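Local coordinates for protein dihydroorotase (Campylobacter jejuni subsp. jejuni, PDB 3PNU) that probably catalyses the reversible, zinc-dependent cyclization of carbamoyl aspartate to dihydroorotate in pyrimidine biosynthesis, at residues 210-222 and 232-246. Residues are numbered along the deposited sequence; the frame is centred on the assembly and turned at random.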
# COMPACT_ATOMS: atom_id res chain seq x y z
N THR A 210 1.91 18.64 -3.35
CA THR A 210 0.76 18.60 -2.47
C THR A 210 1.13 18.79 -1.02
O THR A 210 2.30 18.75 -0.62
CB THR A 210 0.04 17.22 -2.51
OG1 THR A 210 0.87 16.24 -1.88
CG2 THR A 210 -0.30 16.82 -3.92
N LEU A 211 0.10 18.95 -0.21
CA LEU A 211 0.35 19.08 1.19
C LEU A 211 0.75 17.74 1.77
O LEU A 211 1.78 17.62 2.41
CB LEU A 211 -0.90 19.61 1.89
CG LEU A 211 -0.82 19.67 3.41
CD1 LEU A 211 0.45 20.35 3.84
CD2 LEU A 211 -2.07 20.36 3.96
N HIS A 212 -0.05 16.71 1.50
CA HIS A 212 0.22 15.38 2.09
C HIS A 212 1.59 14.81 1.75
O HIS A 212 2.27 14.28 2.63
CB HIS A 212 -0.94 14.40 1.88
CG HIS A 212 -1.45 14.32 0.47
ND1 HIS A 212 -2.20 15.32 -0.11
CD2 HIS A 212 -1.39 13.31 -0.44
CE1 HIS A 212 -2.53 14.95 -1.34
NE2 HIS A 212 -2.04 13.74 -1.57
N HIS A 213 2.05 14.97 0.51
CA HIS A 213 3.35 14.44 0.12
C HIS A 213 4.52 15.09 0.82
O HIS A 213 5.67 14.55 0.76
CB HIS A 213 3.52 14.48 -1.38
CG HIS A 213 2.65 13.50 -2.10
ND1 HIS A 213 1.60 13.88 -2.90
CD2 HIS A 213 2.67 12.15 -2.12
CE1 HIS A 213 1.02 12.81 -3.40
NE2 HIS A 213 1.65 11.74 -2.94
N LEU A 214 4.29 16.24 1.46
CA LEU A 214 5.36 16.88 2.23
C LEU A 214 5.44 16.24 3.61
O LEU A 214 6.42 16.42 4.32
CB LEU A 214 5.08 18.37 2.43
CG LEU A 214 5.25 19.27 1.22
CD1 LEU A 214 4.67 20.66 1.53
CD2 LEU A 214 6.72 19.32 0.80
N ILE A 215 4.39 15.50 3.96
CA ILE A 215 4.25 14.93 5.29
C ILE A 215 4.37 13.40 5.40
O ILE A 215 5.12 12.91 6.23
CB ILE A 215 2.87 15.37 5.86
CG1 ILE A 215 2.80 16.91 5.94
CG2 ILE A 215 2.64 14.76 7.23
CD1 ILE A 215 1.43 17.49 6.35
N ILE A 216 3.64 12.67 4.56
CA ILE A 216 3.60 11.20 4.66
C ILE A 216 4.56 10.42 3.74
O ILE A 216 5.07 10.96 2.75
CB ILE A 216 2.16 10.67 4.41
CG1 ILE A 216 1.80 10.73 2.93
CG2 ILE A 216 1.15 11.45 5.26
CD1 ILE A 216 0.46 10.16 2.61
N THR A 217 4.79 9.16 4.10
CA THR A 217 5.55 8.21 3.28
C THR A 217 4.69 6.95 3.18
O THR A 217 3.65 6.86 3.83
CB THR A 217 6.91 7.79 3.87
OG1 THR A 217 6.71 6.90 4.98
CG2 THR A 217 7.73 9.00 4.27
N LEU A 218 5.14 5.97 2.39
CA LEU A 218 4.39 4.71 2.26
C LEU A 218 4.12 4.07 3.64
O LEU A 218 3.09 3.44 3.83
CB LEU A 218 5.15 3.72 1.37
CG LEU A 218 4.38 2.45 0.98
CD1 LEU A 218 3.14 2.82 0.16
CD2 LEU A 218 5.27 1.48 0.20
N ASP A 219 5.05 4.21 4.57
CA ASP A 219 4.87 3.64 5.93
C ASP A 219 3.57 4.10 6.62
O ASP A 219 2.96 3.31 7.34
CB ASP A 219 6.08 3.97 6.82
CG ASP A 219 7.29 3.10 6.52
OD1 ASP A 219 7.15 2.07 5.84
OD2 ASP A 219 8.39 3.44 6.99
N ASP A 220 3.15 5.33 6.38
CA ASP A 220 1.92 5.87 6.98
C ASP A 220 0.73 5.23 6.35
O ASP A 220 -0.31 5.09 7.00
CB ASP A 220 1.85 7.39 6.78
CG ASP A 220 2.99 8.11 7.46
OD1 ASP A 220 3.15 7.91 8.68
OD2 ASP A 220 3.72 8.87 6.80
N VAL A 221 0.86 4.84 5.09
CA VAL A 221 -0.25 4.23 4.38
C VAL A 221 -0.37 2.73 4.65
O VAL A 221 -1.49 2.23 4.79
CB VAL A 221 -0.12 4.44 2.84
CG1 VAL A 221 -1.35 3.88 2.12
CG2 VAL A 221 0.04 5.91 2.51
N ILE A 222 0.74 2.00 4.70
CA ILE A 222 0.67 0.55 4.92
C ILE A 222 1.72 -0.04 5.85
O ILE A 222 1.82 -1.24 5.93
CB ILE A 222 0.72 -0.27 3.59
CG1 ILE A 222 2.00 0.02 2.82
CG2 ILE A 222 -0.50 -0.01 2.73
CD1 ILE A 222 2.13 -0.76 1.57
N CYS A 232 -3.61 7.71 -1.97
CA CYS A 232 -3.82 8.53 -3.15
C CYS A 232 -2.86 8.12 -4.26
O CYS A 232 -1.99 7.26 -4.08
CB CYS A 232 -3.55 10.00 -2.81
SG CYS A 232 -1.82 10.32 -2.37
N LYS A 233 -3.04 8.76 -5.42
CA LYS A 233 -2.20 8.57 -6.56
C LYS A 233 -1.59 9.94 -6.88
O LYS A 233 -2.31 10.94 -6.96
CB LYS A 233 -3.03 8.04 -7.73
CG LYS A 233 -3.61 6.65 -7.44
CD LYS A 233 -4.42 6.10 -8.61
CE LYS A 233 -5.11 4.73 -8.28
NZ LYS A 233 -4.15 3.60 -8.19
N PRO A 234 -0.26 10.02 -7.02
CA PRO A 234 0.72 8.95 -6.89
C PRO A 234 0.92 8.59 -5.44
O PRO A 234 0.91 9.46 -4.57
CB PRO A 234 2.00 9.56 -7.48
CG PRO A 234 1.52 10.76 -8.25
CD PRO A 234 0.38 11.26 -7.50
N ILE A 235 1.10 7.31 -5.19
CA ILE A 235 1.28 6.79 -3.85
C ILE A 235 2.43 7.49 -3.12
O ILE A 235 3.43 7.88 -3.72
CB ILE A 235 1.58 5.26 -3.94
CG1 ILE A 235 1.49 4.61 -2.58
CG2 ILE A 235 2.95 4.96 -4.64
CD1 ILE A 235 0.10 4.67 -2.00
N ALA A 236 2.28 7.67 -1.81
CA ALA A 236 3.36 8.24 -1.02
C ALA A 236 4.52 7.24 -1.11
O ALA A 236 4.32 6.03 -1.07
CB ALA A 236 2.94 8.45 0.41
N LYS A 237 5.74 7.74 -1.19
CA LYS A 237 6.90 6.86 -1.40
C LYS A 237 7.89 6.81 -0.23
O LYS A 237 7.47 6.64 0.91
CB LYS A 237 7.54 7.21 -2.76
CG LYS A 237 6.52 6.96 -3.91
CD LYS A 237 6.96 7.35 -5.24
CE LYS A 237 5.89 7.06 -6.28
NZ LYS A 237 4.66 7.83 -6.09
N ARG A 238 9.18 6.95 -0.50
CA ARG A 238 10.19 6.80 0.52
C ARG A 238 10.59 8.06 1.26
O ARG A 238 10.28 9.19 0.85
CB ARG A 238 11.46 6.20 -0.10
CG ARG A 238 11.27 4.79 -0.61
CD ARG A 238 12.51 4.26 -1.31
NE ARG A 238 12.31 2.85 -1.63
CZ ARG A 238 12.68 1.83 -0.85
NH1 ARG A 238 13.30 2.04 0.30
NH2 ARG A 238 12.42 0.58 -1.24
N TYR A 239 11.29 7.85 2.37
CA TYR A 239 11.74 8.94 3.20
C TYR A 239 12.59 9.96 2.43
O TYR A 239 12.40 11.16 2.60
CB TYR A 239 12.51 8.37 4.40
CG TYR A 239 11.65 7.54 5.34
CD1 TYR A 239 10.95 8.15 6.37
CD2 TYR A 239 11.54 6.16 5.21
CE1 TYR A 239 10.16 7.41 7.24
CE2 TYR A 239 10.75 5.41 6.08
CZ TYR A 239 10.06 6.05 7.09
OH TYR A 239 9.28 5.35 7.97
N GLU A 240 13.50 9.49 1.59
CA GLU A 240 14.34 10.37 0.80
C GLU A 240 13.55 11.11 -0.28
O GLU A 240 13.92 12.21 -0.71
CB GLU A 240 15.61 9.67 0.26
CG GLU A 240 15.44 8.20 -0.13
CD GLU A 240 15.54 7.27 1.09
OE1 GLU A 240 16.48 7.41 1.90
OE2 GLU A 240 14.68 6.39 1.21
N ASP A 241 12.43 10.53 -0.68
CA ASP A 241 11.57 11.18 -1.65
C ASP A 241 10.91 12.38 -0.98
O ASP A 241 10.91 13.47 -1.54
CB ASP A 241 10.54 10.20 -2.21
CG ASP A 241 11.17 9.12 -3.07
OD1 ASP A 241 12.00 9.45 -3.96
OD2 ASP A 241 10.83 7.94 -2.88
N LYS A 242 10.37 12.18 0.22
CA LYS A 242 9.71 13.23 0.97
C LYS A 242 10.67 14.35 1.32
O LYS A 242 10.32 15.52 1.24
CB LYS A 242 9.13 12.69 2.26
CG LYS A 242 8.31 13.71 2.96
CD LYS A 242 7.73 13.21 4.23
CE LYS A 242 8.75 13.07 5.31
NZ LYS A 242 8.01 12.87 6.59
N GLU A 243 11.87 13.99 1.74
CA GLU A 243 12.86 14.98 2.08
C GLU A 243 13.16 15.87 0.87
O GLU A 243 13.20 17.09 1.01
CB GLU A 243 14.14 14.32 2.60
CG GLU A 243 14.03 13.62 3.96
CD GLU A 243 13.83 14.57 5.14
OE1 GLU A 243 14.68 14.56 6.06
OE2 GLU A 243 12.84 15.33 5.14
N ALA A 244 13.33 15.29 -0.32
CA ALA A 244 13.62 16.09 -1.51
C ALA A 244 12.46 17.04 -1.83
O ALA A 244 12.70 18.19 -2.24
CB ALA A 244 13.94 15.23 -2.69
N LEU A 245 11.22 16.58 -1.66
CA LEU A 245 10.05 17.43 -1.90
C LEU A 245 10.05 18.60 -0.90
O LEU A 245 9.80 19.75 -1.28
CB LEU A 245 8.74 16.63 -1.77
CG LEU A 245 8.51 15.51 -2.79
CD1 LEU A 245 7.40 14.55 -2.39
CD2 LEU A 245 8.23 16.11 -4.17
N CYS A 246 10.33 18.30 0.37
CA CYS A 246 10.37 19.32 1.42
C CYS A 246 11.47 20.36 1.16
O CYS A 246 11.27 21.55 1.33
CB CYS A 246 10.56 18.68 2.81
SG CYS A 246 9.12 17.82 3.38
O HOH W 1 -2.05 12.94 -4.59
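His-213 reaches across to the backbone of Pro-234 in the TIM barrel of this amidohydrolase, where the chain leaving strand 205-209 packs on the loop that leads into helix 239-250. Its NE2 donates to Pro-234 O at 2.9 Å, with an N-H...O angle of 147°, while Thr-210 OG1 shares a hydrogen bond with ND1, the ring's other nitrogen (2.7 Å). With both nitrogens engaged, the ring's rotation is fixed. Behind the carbonyl it grips, the Pro-234 ring, preceded by a cis peptide, lies against the zinc ligand His-189, so this buried end backs the metal site. Cys-232 SG sits at the edge of the neighbouring His-212 ring, 3.5 Å from NE2.

Further along, the packing stays tight: Ala-236 CB presses against Ile-216 CG1 (3.6 Å), and Leu-218 N makes a nearly straight bond (170°) to Lys-237 O, in the carbonyl plane. That bond falls just after Thr-217, which with Asp-220 forms a capping box at the start of helix 218-223.

The looser side is at exposed Tyr-239: in one of its two modelled conformers Thr-217 CG2 lies over a ring face, a less certain CH-pi contact. One turn on, the packing firms up again: Lys-242, its CG anti to the backbone N (chi1 -173°), runs its methylenes past the carbonyls of His-213 and Leu-214, then bends at chi3 so that NZ donates a hydrogen bond to Ile-215 O (2.9 Å), from above the carbonyl plane.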